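PDB 4I3F: serine hydrolase CCSP0084 from Cycloclasticus sp. P1, which probably hydrolyses esters and the meta-cleavage products of aromatic-compound breakdown, as a serine hydrolase of the alpha/beta hydrolase fold. Local coordinates for residues A[35-41]-A[74-80]; A[146-150]-A[279-283]; A[161-166]-A[221-226]. All coordinates share one frame; numbering follows the deposited sequence.

Interaction 1: residues A[35-41]-A[74-80]; sequences FLNEAGT and YHCLAPD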
ATOM      1  N   PHE A  35      -8.153  -8.413  -9.497  1.00 14.81           N
ATOM      2  CA  PHE A  35      -8.663  -7.281 -10.259  1.00 15.76           C
ATOM      3  C   PHE A  35      -7.509  -6.315 -10.471  1.00 14.99           C
ATOM      4  O   PHE A  35      -6.832  -5.933  -9.517  1.00 12.81           O
ATOM      5  CB  PHE A  35      -9.809  -6.598  -9.520  1.00 16.39           C
ATOM      6  CG  PHE A  35     -10.380  -5.425 -10.264  1.00 17.47           C
ATOM      7  CD1 PHE A  35     -11.232  -5.623 -11.344  1.00 17.03           C
ATOM      8  CD2 PHE A  35     -10.047  -4.128  -9.896  1.00 14.87           C
ATOM      9  CE1 PHE A  35     -11.756  -4.552 -12.042  1.00 22.69           C
ATOM     10  CE2 PHE A  35     -10.567  -3.051 -10.585  1.00 18.35           C
ATOM     11  CZ  PHE A  35     -11.423  -3.260 -11.662  1.00 18.58           C
ATOM     12  N   LEU A  36      -7.276  -5.939 -11.723  1.00 15.95           N
ATOM     13  CA  LEU A  36      -6.095  -5.165 -12.071  1.00 15.24           C
ATOM     14  C   LEU A  36      -6.439  -3.871 -12.795  1.00 14.16           C
ATOM     15  O   LEU A  36      -7.200  -3.871 -13.759  1.00 19.02           O
ATOM     16  CB  LEU A  36      -5.179  -6.010 -12.957  1.00 18.14           C
ATOM     17  CG  LEU A  36      -3.906  -5.324 -13.444  1.00 19.21           C
ATOM     18  CD1 LEU A  36      -2.960  -5.071 -12.282  1.00 18.15           C
ATOM     19  CD2 LEU A  36      -3.238  -6.144 -14.534  1.00 17.48           C
ATOM     20  N   ASN A  37      -5.889  -2.763 -12.315  1.00 16.71           N
ATOM     21  CA  ASN A  37      -5.910  -1.518 -13.078  1.00 19.65           C
ATOM     22  C   ASN A  37      -4.565  -1.311 -13.783  1.00 16.36           C
ATOM     23  O   ASN A  37      -3.516  -1.538 -13.185  1.00 15.42           O
ATOM     24  CB  ASN A  37      -6.163  -0.338 -12.148  1.00 17.94           C
ATOM     25  CG  ASN A  37      -7.465  -0.465 -11.380  1.00 16.54           C
ATOM     26  OD1 ASN A  37      -8.527  -0.135 -11.891  1.00 17.84           O
ATOM     27  ND2 ASN A  37      -7.382  -0.922 -10.135  1.00 12.17           N
ATOM     28  N   GLU A  38      -4.604  -0.886 -15.044  1.00 14.73           N
ATOM     29  CA  GLU A  38      -3.385  -0.617 -15.805  1.00 17.65           C
ATOM     30  C   GLU A  38      -3.459   0.708 -16.551  1.00 18.61           C
ATOM     31  O   GLU A  38      -4.519   1.113 -17.019  1.00 20.17           O
ATOM     32  CB  GLU A  38      -3.145  -1.716 -16.841  1.00 21.83           C
ATOM     33  CG  GLU A  38      -2.406  -2.926 -16.336  1.00 22.56           C
ATOM     34  CD  GLU A  38      -2.151  -3.923 -17.446  1.00 25.78           C
ATOM     35  OE1 GLU A  38      -3.105  -4.623 -17.839  1.00 24.06           O
ATOM     36  OE2 GLU A  38      -1.004  -3.989 -17.930  1.00 21.53           O
ATOM     37  N   ALA A  39      -2.319   1.367 -16.700  1.00 18.40           N
ATOM     38  CA  ALA A  39      -2.241   2.525 -17.586  1.00 18.84           C
ATOM     39  C   ALA A  39      -0.840   2.575 -18.178  1.00 19.23           C
ATOM     40  O   ALA A  39       0.074   1.943 -17.643  1.00 19.23           O
ATOM     41  CB  ALA A  39      -2.559   3.802 -16.832  1.00 22.55           C
ATOM     42  N   GLY A  40      -0.676   3.322 -19.268  1.00 21.14           N
ATOM     43  CA  GLY A  40       0.617   3.442 -19.918  1.00 20.65           C
ATOM     44  C   GLY A  40       1.119   2.099 -20.414  1.00 21.09           C
ATOM     45  O   GLY A  40       2.312   1.810 -20.348  1.00 19.97           O
ATOM     46  N   THR A  41       0.210   1.281 -20.938  1.00 23.46           N
ATOM     47  CA  THR A  41       0.550  -0.094 -21.286  1.00 20.62           C
ATOM     48  C   THR A  41       1.538  -0.203 -22.450  1.00 24.44           C
ATOM     49  O   THR A  41       2.117  -1.265 -22.679  1.00 28.98           O
ATOM     50  CB  THR A  41      -0.705  -0.942 -21.566  1.00 22.82           C
ATOM     51  OG1 THR A  41      -1.472  -0.343 -22.615  1.00 23.74           O
ATOM     52  CG2 THR A  41      -1.571  -1.042 -20.311  1.00 27.79           C
ATOM     53  N   TYR A  74       5.464   5.700 -17.657  1.00 16.45           N
ATOM     54  CA  TYR A  74       5.621   4.354 -17.108  1.00 16.10           C
ATOM     55  C   TYR A  74       4.391   3.485 -17.310  1.00 17.89           C
ATOM     56  O   TYR A  74       3.262   3.984 -17.317  1.00 16.53           O
ATOM     57  CB  TYR A  74       5.936   4.415 -15.608  1.00 15.14           C
ATOM     58  CG  TYR A  74       7.297   4.997 -15.313  1.00 15.24           C
ATOM     59  CD1 TYR A  74       8.433   4.194 -15.329  1.00 17.36           C
ATOM     60  CD2 TYR A  74       7.450   6.355 -15.039  1.00 14.99           C
ATOM     61  CE1 TYR A  74       9.675   4.720 -15.073  1.00 19.90           C
ATOM     62  CE2 TYR A  74       8.688   6.891 -14.793  1.00 15.53           C
ATOM     63  CZ  TYR A  74       9.796   6.067 -14.809  1.00 20.68           C
ATOM     64  OH  TYR A  74      11.036   6.598 -14.559  1.00 19.03           O
ATOM     65  N   HIS A  75       4.618   2.183 -17.476  1.00 17.30           N
ATOM     66  CA  HIS A  75       3.540   1.201 -17.487  1.00 14.87           C
ATOM     67  C   HIS A  75       3.144   0.923 -16.053  1.00 13.44           C
ATOM     68  O   HIS A  75       3.898   0.304 -15.304  1.00 15.49           O
ATOM     69  CB  HIS A  75       4.017  -0.090 -18.161  1.00 15.08           C
ATOM     70  CG  HIS A  75       3.011  -1.200 -18.142  1.00 17.79           C
ATOM     71  ND1 HIS A  75       3.344  -2.507 -18.430  1.00 19.51           N
ATOM     72  CD2 HIS A  75       1.685  -1.204 -17.861  1.00 18.22           C
ATOM     73  CE1 HIS A  75       2.268  -3.268 -18.329  1.00 24.82           C
ATOM     74  NE2 HIS A  75       1.247  -2.501 -17.990  1.00 24.98           N
ATOM     75  N   CYS A  76       1.958   1.377 -15.659  1.00 14.88           N
ATOM     76  CA  CYS A  76       1.514   1.216 -14.279  1.00 14.99           C
ATOM     77  C   CYS A  76       0.578   0.033 -14.103  1.00 13.12           C
ATOM     78  O   CYS A  76      -0.381  -0.120 -14.860  1.00 15.77           O
ATOM     79  CB  CYS A  76       0.812   2.486 -13.804  1.00 14.19           C
ATOM     80  SG  CYS A  76       1.902   3.923 -13.733  1.00 16.90           S
ATOM     81  N   LEU A  77       0.859  -0.792 -13.093  1.00 14.45           N
ATOM     82  CA  LEU A  77      -0.028  -1.880 -12.704  1.00 13.57           C
ATOM     83  C   LEU A  77      -0.438  -1.650 -11.250  1.00  9.81           C
ATOM     84  O   LEU A  77       0.417  -1.535 -10.373  1.00 11.96           O
ATOM     85  CB  LEU A  77       0.669  -3.237 -12.860  1.00 13.64           C
ATOM     86  CG  LEU A  77       1.146  -3.536 -14.284  1.00 16.44           C
ATOM     87  CD1 LEU A  77       2.594  -3.112 -14.485  1.00 15.69           C
ATOM     88  CD2 LEU A  77       0.957  -5.012 -14.618  1.00 24.38           C
ATOM     89  N   ALA A  78      -1.744  -1.558 -11.003  1.00 11.35           N
ATOM     90  CA  ALA A  78      -2.251  -1.325  -9.647  1.00  9.34           C
ATOM     91  C   ALA A  78      -3.359  -2.315  -9.333  1.00  9.93           C
ATOM     92  O   ALA A  78      -4.522  -2.079  -9.661  1.00 12.57           O
ATOM     93  CB  ALA A  78      -2.770   0.103  -9.510  1.00 14.53           C
ATOM     94  N   PRO A  79      -3.004  -3.444  -8.712  1.00 10.58           N
ATOM     95  CA  PRO A  79      -4.032  -4.450  -8.430  1.00 12.47           C
ATOM     96  C   PRO A  79      -4.741  -4.221  -7.098  1.00 10.77           C
ATOM     97  O   PRO A  79      -4.163  -3.613  -6.188  1.00  9.93           O
ATOM     98  CB  PRO A  79      -3.214  -5.736  -8.334  1.00  9.39           C
ATOM     99  CG  PRO A  79      -1.871  -5.256  -7.738  1.00  9.87           C
ATOM    100  CD  PRO A  79      -1.638  -3.935  -8.431  1.00 11.50           C
ATOM    101  N   ASP A  80      -5.976  -4.703  -6.990  1.00 13.26           N
ATOM    102  CA  ASP A  80      -6.579  -4.893  -5.678  1.00 10.99           C
ATOM    103  C   ASP A  80      -5.806  -6.038  -5.037  1.00 13.63           C
ATOM    104  O   ASP A  80      -5.649  -7.112  -5.626  1.00 12.33           O
ATOM    105  CB  ASP A  80      -8.066  -5.255  -5.767  1.00 11.84           C
ATOM    106  CG  ASP A  80      -8.955  -4.072  -6.148  1.00 16.48           C
ATOM    107  OD1 ASP A  80      -8.448  -2.937  -6.296  1.00 14.40           O
ATOM    108  OD2 ASP A  80     -10.180  -4.285  -6.295  1.00 16.27           O
TER
HETATM  109  O   HOH W   1      -9.277  -0.722  -7.818  1.00 15.77           O
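Asn37 holds the carbonyl oxygen of Ala78 twice, once with its backbone and once with its side chain. Asn37 N reaches Ala78 O at 3.1 Å from well above the carbonyl plane, whereas Asn37 ND2 comes in nearly along the C=O axis. CG beside the backbone N and anti to the carbonyl carbon (chi1 -58°) carries the amide across to the neighbouring strand, with Ala78 O close to the amide plane (11° out of it). A water accepting from Asn37 ND2 donates to Asp80 OD1, water O to OD1 2.8 Å; OD1 also takes the N-H of Ala59, and OD2 that of Leu86. Strands 35-39 and 75-79 are antiparallel, their axes 159° apart, with Asn37-Ala78 and Ala39-Cys76 as hydrogen-bonded pairs. In this alpha/beta hydrolase fold the pair is where antiparallel order ends: 75-79 runs antiparallel to 32-39 but parallel to its other neighbour, strand 46-50. On the face bearing Leu36, Glu38, Leu77 and Pro79, Leu36 CD1 packs on Pro79 CB at 4.0 Å. His75 NE2 donates to Glu38 OE2 at 2.7 Å, in the ring plane and to the anti lone pair; Glu38 OE1 carries a salt bridge to Lys114. The imidazole is sandwiched: Leu77 CD1 sits 3.8 Å above one face, and Thr41 CA makes a CH-pi contact on the other. Gly40 has a positive phi, and a CB there would lie only 2.3 Å from Tyr74 O.

Interaction 2: residues A[146-150]-A[279-283]; sequences VLMGP and HWVQI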
ATOM      1  N   VAL A 146       9.688   2.569  -3.933  1.00  8.32           N
ATOM      2  CA  VAL A 146       9.240   3.707  -3.137  1.00  9.65           C
ATOM      3  C   VAL A 146       8.276   3.197  -2.081  1.00 12.02           C
ATOM      4  O   VAL A 146       7.297   2.520  -2.407  1.00 10.79           O
ATOM      5  CB  VAL A 146       8.526   4.754  -4.004  1.00  8.06           C
ATOM      6  CG1 VAL A 146       7.854   5.820  -3.110  1.00 11.80           C
ATOM      7  CG2 VAL A 146       9.513   5.416  -4.954  1.00 11.60           C
ATOM      8  N   LEU A 147       8.553   3.507  -0.816  1.00  7.91           N
ATOM      9  CA  LEU A 147       7.620   3.186   0.262  1.00  9.25           C
ATOM     10  C   LEU A 147       6.938   4.469   0.722  1.00  9.75           C
ATOM     11  O   LEU A 147       7.518   5.563   0.631  1.00  9.95           O
ATOM     12  CB  LEU A 147       8.343   2.530   1.442  1.00  8.77           C
ATOM     13  CG  LEU A 147       9.201   1.305   1.115  1.00 12.67           C
ATOM     14  CD1 LEU A 147       9.845   0.730   2.391  1.00 10.52           C
ATOM     15  CD2 LEU A 147       8.389   0.237   0.363  1.00 10.17           C
ATOM     16  N   MET A 148       5.700   4.339   1.193  1.00  7.11           N
ATOM     17  CA  MET A 148       4.941   5.480   1.691  1.00  8.13           C
ATOM     18  C   MET A 148       4.274   5.048   2.982  1.00 10.17           C
ATOM     19  O   MET A 148       3.323   4.258   2.966  1.00 11.04           O
ATOM     20  CB  MET A 148       3.876   5.911   0.680  1.00 11.50           C
ATOM     21  CG  MET A 148       3.317   7.294   0.942  1.00 15.14           C
ATOM     22  SD  MET A 148       1.705   7.544   0.146  1.00 22.64           S
ATOM     23  CE  MET A 148       0.649   6.559   1.204  1.00 23.75           C
ATOM     24  N   GLY A 149       4.789   5.544   4.100  1.00 11.22           N
ATOM     25  CA  GLY A 149       4.284   5.170   5.415  1.00  8.89           C
ATOM     26  C   GLY A 149       4.178   3.672   5.594  1.00 11.83           C
ATOM     27  O   GLY A 149       3.123   3.163   5.969  1.00 12.36           O
ATOM     28  N   PRO A 150       5.276   2.950   5.339  1.00 10.96           N
ATOM     29  CA  PRO A 150       5.212   1.492   5.313  1.00  8.38           C
ATOM     30  C   PRO A 150       5.157   0.840   6.696  1.00  9.84           C
ATOM     31  O   PRO A 150       5.726   1.358   7.656  1.00 12.81           O
ATOM     32  CB  PRO A 150       6.534   1.111   4.628  1.00  9.33           C
ATOM     33  CG  PRO A 150       7.487   2.172   5.081  1.00 11.24           C
ATOM     34  CD  PRO A 150       6.650   3.449   5.119  1.00 12.37           C
ATOM     35  N   HIS A 279      -1.213  10.280   6.875  1.00  8.98           N
ATOM     36  CA  HIS A 279      -0.782   9.004   6.303  1.00  9.74           C
ATOM     37  C   HIS A 279      -0.887   8.904   4.777  1.00 12.14           C
ATOM     38  O   HIS A 279       0.018   8.374   4.125  1.00 16.71           O
ATOM     39  CB  HIS A 279      -1.532   7.830   6.931  1.00 10.67           C
ATOM     40  CG  HIS A 279      -1.047   6.506   6.431  1.00  8.54           C
ATOM     41  ND1 HIS A 279       0.228   6.045   6.687  1.00 10.00           N
ATOM     42  CD2 HIS A 279      -1.630   5.586   5.627  1.00 15.91           C
ATOM     43  CE1 HIS A 279       0.393   4.875   6.094  1.00 16.85           C
ATOM     44  NE2 HIS A 279      -0.718   4.577   5.438  1.00 18.24           N
ATOM     45  N   TRP A 280      -1.991   9.387   4.213  1.00 14.18           N
ATOM     46  CA  TRP A 280      -2.170   9.370   2.757  1.00 11.84           C
ATOM     47  C   TRP A 280      -1.402  10.504   2.090  1.00 13.69           C
ATOM     48  O   TRP A 280      -2.015  11.463   1.608  1.00 13.29           O
ATOM     49  CB  TRP A 280      -3.651   9.507   2.397  1.00 13.16           C
ATOM     50  CG  TRP A 280      -4.454   8.256   2.604  1.00 15.19           C
ATOM     51  CD1 TRP A 280      -3.974   6.987   2.782  1.00 23.10           C
ATOM     52  CD2 TRP A 280      -5.882   8.156   2.655  1.00 19.25           C
ATOM     53  NE1 TRP A 280      -5.018   6.109   2.942  1.00 24.12           N
ATOM     54  CE2 TRP A 280      -6.200   6.800   2.869  1.00 20.27           C
ATOM     55  CE3 TRP A 280      -6.924   9.081   2.542  1.00 17.93           C
ATOM     56  CZ2 TRP A 280      -7.519   6.347   2.968  1.00 24.57           C
ATOM     57  CZ3 TRP A 280      -8.234   8.629   2.642  1.00 23.94           C
ATOM     58  CH2 TRP A 280      -8.518   7.276   2.855  1.00 22.36           C
ATOM     59  N   VAL A 281      -0.075  10.385   2.063  1.00 14.06           N
ATOM     60  CA  VAL A 281       0.804  11.401   1.479  1.00 12.20           C
ATOM     61  C   VAL A 281       0.426  11.667   0.028  1.00 10.88           C
ATOM     62  O   VAL A 281       0.464  12.811  -0.431  1.00  9.07           O
ATOM     63  CB  VAL A 281       2.292  10.956   1.525  1.00 11.10           C
ATOM     64  CG1 VAL A 281       3.186  12.017   0.921  1.00 12.97           C
ATOM     65  CG2 VAL A 281       2.735  10.663   2.961  1.00 13.34           C
ATOM     66  N   GLN A 282       0.038  10.608  -0.682  1.00  9.52           N
ATOM     67  CA  GLN A 282      -0.256  10.696  -2.109  1.00 10.91           C
ATOM     68  C   GLN A 282      -1.555  11.436  -2.422  1.00 11.12           C
ATOM     69  O   GLN A 282      -1.767  11.864  -3.560  1.00 12.25           O
ATOM     70  CB  GLN A 282      -0.258   9.295  -2.744  1.00 11.48           C
ATOM     71  CG  GLN A 282      -1.600   8.558  -2.740  1.00 11.65           C
ATOM     72  CD  GLN A 282      -2.012   7.980  -1.384  1.00 11.97           C
ATOM     73  OE1 GLN A 282      -1.454   8.317  -0.338  1.00 14.61           O
ATOM     74  NE2 GLN A 282      -3.011   7.102  -1.411  1.00 15.74           N
ATOM     75  N   ILE A 283      -2.425  11.579  -1.420  1.00 10.46           N
ATOM     76  CA  ILE A 283      -3.652  12.348  -1.573  1.00 10.33           C
ATOM     77  C   ILE A 283      -3.465  13.758  -1.020  1.00 14.40           C
ATOM     78  O   ILE A 283      -3.931  14.726  -1.614  1.00 17.68           O
ATOM     79  CB  ILE A 283      -4.847  11.696  -0.827  1.00 14.07           C
ATOM     80  CG1 ILE A 283      -5.014  10.228  -1.216  1.00 17.90           C
ATOM     81  CG2 ILE A 283      -6.144  12.478  -1.090  1.00 15.36           C
ATOM     82  CD1 ILE A 283      -5.296  10.012  -2.668  1.00 18.05           C
TER
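His279 is held by a hydrogen bond from its ND1 to Asp251 OD2, while on the same ring CE1 meets Gly149 O across the contact at 3.2 Å, the oxygen lying in the imidazole plane. Met148 runs out from the end of its strand with CG anti to the backbone N (chi1 -164°), then bends at chi3, taking CE across the Gln282 side chain at about a right angle. Met148 CE is 3.1 Å from Gln282 OE1, a tight approach to a buried oxygen that has no hydrogen-bond partner in the model; NE2 of the same amide is bonded to Asn62 O. Met148 SD also packs on Val281 CB at 3.7 Å. In the alpha/beta hydrolase fold, the loop after the last strand typically carries the catalytic histidine, and His279 fits that place: its side chain touches Ser125, which with the bond to Asp251 is consistent with a catalytic triad. A weak bond from Val281 N to His279 O closes an inverse gamma turn centred on Trp280, which is also the N-cap residue of the helix starting at Val281. Met148 CE lies 3.5 Å from that His279 O. Gly149 has a positive phi, and a CB on it would fall 2.7 Å from His279 CE1.

Interaction 3: residues A[161-166]-A[221-226]; sequences LTKGWE and GTKKGI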
ATOM      1  N   LEU A 161      -4.027   2.934  13.798  1.00 14.60           N
ATOM      2  CA  LEU A 161      -3.948   1.610  13.206  1.00 12.14           C
ATOM      3  C   LEU A 161      -4.879   0.651  13.928  1.00 15.19           C
ATOM      4  O   LEU A 161      -5.436  -0.258  13.314  1.00 17.28           O
ATOM      5  CB  LEU A 161      -2.509   1.089  13.171  1.00 11.17           C
ATOM      6  CG  LEU A 161      -2.283  -0.074  12.194  1.00 14.03           C
ATOM      7  CD1 LEU A 161      -2.592   0.323  10.752  1.00 16.33           C
ATOM      8  CD2 LEU A 161      -0.871  -0.624  12.306  1.00 16.72           C
ATOM      9  N   THR A 162      -5.064   0.866  15.225  1.00 14.15           N
ATOM     10  CA  THR A 162      -5.975   0.034  15.997  1.00 15.24           C
ATOM     11  C   THR A 162      -7.409   0.228  15.514  1.00 17.74           C
ATOM     12  O   THR A 162      -8.135  -0.750  15.290  1.00 18.83           O
ATOM     13  CB  THR A 162      -5.882   0.331  17.489  1.00 20.11           C
ATOM     14  OG1 THR A 162      -4.558   0.018  17.946  1.00 18.13           O
ATOM     15  CG2 THR A 162      -6.891  -0.511  18.264  1.00 20.92           C
ATOM     16  N   LYS A 163      -7.817   1.484  15.348  1.00 15.19           N
ATOM     17  CA  LYS A 163      -9.190   1.764  14.928  1.00 19.79           C
ATOM     18  C   LYS A 163      -9.425   1.308  13.489  1.00 13.73           C
ATOM     19  O   LYS A 163     -10.552   0.940  13.121  1.00 18.55           O
ATOM     20  CB  LYS A 163      -9.534   3.247  15.114  1.00 12.50           C
ATOM     21  CG  LYS A 163      -9.875   3.596  16.568  1.00 13.82           C
ATOM     22  CD  LYS A 163      -9.880   5.105  16.841  1.00 16.83           C
ATOM     23  CE  LYS A 163     -10.268   5.377  18.294  1.00 16.03           C
ATOM     24  NZ  LYS A 163     -10.289   6.835  18.628  1.00 18.22           N
ATOM     25  N   GLY A 164      -8.370   1.328  12.683  1.00 12.15           N
ATOM     26  CA  GLY A 164      -8.448   0.857  11.307  1.00 15.49           C
ATOM     27  C   GLY A 164      -8.546  -0.658  11.187  1.00 22.29           C
ATOM     28  O   GLY A 164      -9.511  -1.192  10.631  1.00 17.03           O
ATOM     29  N   TRP A 165      -7.546  -1.358  11.716  1.00 14.88           N
ATOM     30  CA  TRP A 165      -7.486  -2.813  11.577  1.00 13.28           C
ATOM     31  C   TRP A 165      -8.559  -3.530  12.393  1.00 16.44           C
ATOM     32  O   TRP A 165      -8.919  -4.674  12.089  1.00 21.38           O
ATOM     33  CB  TRP A 165      -6.089  -3.331  11.940  1.00 13.20           C
ATOM     34  CG  TRP A 165      -5.051  -3.097  10.876  1.00 14.76           C
ATOM     35  CD1 TRP A 165      -5.226  -2.482   9.667  1.00 14.98           C
ATOM     36  CD2 TRP A 165      -3.669  -3.502  10.920  1.00 17.85           C
ATOM     37  NE1 TRP A 165      -4.034  -2.477   8.959  1.00 16.15           N
ATOM     38  CE2 TRP A 165      -3.069  -3.100   9.710  1.00 18.39           C
ATOM     39  CE3 TRP A 165      -2.886  -4.168  11.871  1.00 19.27           C
ATOM     40  CZ2 TRP A 165      -1.719  -3.334   9.427  1.00 22.19           C
ATOM     41  CZ3 TRP A 165      -1.539  -4.402  11.584  1.00 16.58           C
ATOM     42  CH2 TRP A 165      -0.975  -3.986  10.376  1.00 21.29           C
ATOM     43  N   GLU A 166      -9.087  -2.860  13.417  1.00 17.35           N
ATOM     44  CA  GLU A 166     -10.124  -3.461  14.250  1.00 20.10           C
ATOM     45  C   GLU A 166     -11.462  -2.742  14.076  1.00 19.72           C
ATOM     46  O   GLU A 166     -12.322  -2.823  14.937  1.00 19.71           O
ATOM     47  CB  GLU A 166      -9.683  -3.472  15.723  1.00 20.88           C
ATOM     48  CG  GLU A 166      -8.301  -4.109  15.935  1.00 27.77           C
ATOM     49  CD  GLU A 166      -7.898  -4.211  17.398  1.00 33.97           C
ATOM     50  OE1 GLU A 166      -8.774  -4.061  18.276  1.00 28.61           O
ATOM     51  OE2 GLU A 166      -6.698  -4.439  17.668  1.00 32.40           O
ATOM     52  N   GLY A 221      -5.118  -9.542  16.010  1.00 25.93           N
ATOM     53  CA  GLY A 221      -5.078  -8.246  16.666  1.00 31.55           C
ATOM     54  C   GLY A 221      -4.035  -7.339  16.047  1.00 24.32           C
ATOM     55  O   GLY A 221      -3.240  -7.789  15.223  1.00 25.16           O
ATOM     56  N   THR A 222      -4.025  -6.067  16.448  1.00 21.00           N
ATOM     57  CA  THR A 222      -3.118  -5.084  15.847  1.00 15.39           C
ATOM     58  C   THR A 222      -1.643  -5.382  16.125  1.00 17.29           C
ATOM     59  O   THR A 222      -0.816  -5.310  15.218  1.00 18.26           O
ATOM     60  CB  THR A 222      -3.482  -3.632  16.256  1.00 17.53           C
ATOM     61  OG1 THR A 222      -4.804  -3.324  15.788  1.00 21.92           O
ATOM     62  CG2 THR A 222      -2.516  -2.632  15.642  1.00 18.17           C
ATOM     63  N   LYS A 223      -1.310  -5.728  17.367  1.00 20.96           N
ATOM     64  CA  LYS A 223       0.089  -6.005  17.704  1.00 20.36           C
ATOM     65  C   LYS A 223       0.651  -7.188  16.909  1.00 22.04           C
ATOM     66  O   LYS A 223       1.739  -7.096  16.338  1.00 21.74           O
ATOM     67  CB  LYS A 223       0.266  -6.226  19.207  1.00 26.39           C
ATOM     68  CG  LYS A 223       1.660  -6.695  19.587  1.00 33.19           C
ATOM     69  CD  LYS A 223       1.898  -6.638  21.087  1.00 36.49           C
ATOM     70  CE  LYS A 223       3.137  -7.437  21.464  1.00 38.48           C
ATOM     71  NZ  LYS A 223       4.306  -7.117  20.589  1.00 39.99           N
ATOM     72  N   LYS A 224      -0.090  -8.291  16.853  1.00 22.63           N
ATOM     73  CA  LYS A 224       0.373  -9.438  16.077  1.00 17.09           C
ATOM     74  C   LYS A 224       0.483  -9.114  14.585  1.00 16.31           C
ATOM     75  O   LYS A 224       1.359  -9.645  13.890  1.00 19.24           O
ATOM     76  CB  LYS A 224      -0.518 -10.658  16.305  1.00 27.18           C
ATOM     77  CG  LYS A 224      -0.271 -11.344  17.632  1.00 36.40           C
ATOM     78  CD  LYS A 224      -0.512 -12.840  17.518  1.00 39.42           C
ATOM     79  CE  LYS A 224       0.154 -13.607  18.657  1.00 51.13           C
ATOM     80  NZ  LYS A 224      -0.708 -13.683  19.869  1.00 52.90           N
ATOM     81  N   GLY A 225      -0.395  -8.239  14.100  1.00 19.57           N
ATOM     82  CA  GLY A 225      -0.348  -7.799  12.713  1.00 15.64           C
ATOM     83  C   GLY A 225       0.900  -6.977  12.420  1.00 15.26           C
ATOM     84  O   GLY A 225       1.590  -7.202  11.420  1.00 16.16           O
ATOM     85  N   ILE A 226       1.189  -6.012  13.290  1.00 12.88           N
ATOM     86  CA  ILE A 226       2.405  -5.208  13.155  1.00 14.89           C
ATOM     87  C   ILE A 226       3.670  -6.082  13.192  1.00 14.10           C
ATOM     88  O   ILE A 226       4.555  -5.964  12.324  1.00 13.40           O
ATOM     89  CB  ILE A 226       2.486  -4.163  14.285  1.00 15.23           C
ATOM     90  CG1 ILE A 226       1.355  -3.141  14.153  1.00 14.65           C
ATOM     91  CG2 ILE A 226       3.848  -3.451  14.292  1.00 14.85           C
ATOM     92  CD1 ILE A 226       1.130  -2.315  15.411  1.00 14.52           C
TER
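Glu166, just past the end of helix 161-165, accepts through OE2 from Thr222 at the start of helix 222-226, joining two helices of the segment between strands 142-148 and 243-248, probably the lid of this alpha/beta hydrolase. The axes of the short helical segments approach to 10.5 Å, their directions 97° apart. Glu166 CG beside the backbone N (chi1 -52°) and an extended chain beyond it carry OE2 to Thr222. Thr222 OG1 donates to Glu166 OE2 at 2.9 Å, meeting it on the anti side and 29° out of the carboxylate plane. The same oxygen takes a weak bond from Thr222 N (3.4 Å), an N-H in the helix's first turn, so the helix end would probably favour the negative charge. Glu166 OE1 faces Lys169 in a long, weak ion pair. With an alanine in place of Glu166, Thr222 OG1 and N would probably lose their shared acceptor, and the threonine hydroxyl would be set free to turn. Thr162 OG1 is instead satisfied by Thr158 O. Trp165 sends NE1 to Ser53 OG and turns the far edge of its benzo ring to the other helix, where CZ3 is 3.6 Å from Ile226 N, itself bonded to Thr222 O. Gly225 permits this approach, since a CB there would be 2.7 Å from CZ3. Leu161 splits its branches: CD1 rests 3.5 Å above one indole face, while CD2 touches Ile226 CG1 at 3.8 Å.

How the interactions relate
From the N terminus, interaction 1 comes first: strand 32-39 is met by 75-79, closing a loop that contains strand 46-50 and two short helices. That loop is complete before interaction 2 opens at strand 142-148, so the two are in series, although both reach the same sheet. Interaction 2 stays open until 279-283, joining the end of strand 142-148 to the loop after the edge strand 269-274 and the helix start that follows. Nested within it, interaction 3 joins helix 159-165, the next element after strand 142-148, to helix 222-229 among the probable lid helices. Nearest atoms of interactions 2 and 3 are about 7 Å apart, whereas interactions 1 and 3 lie on opposite sides of the chain's centre.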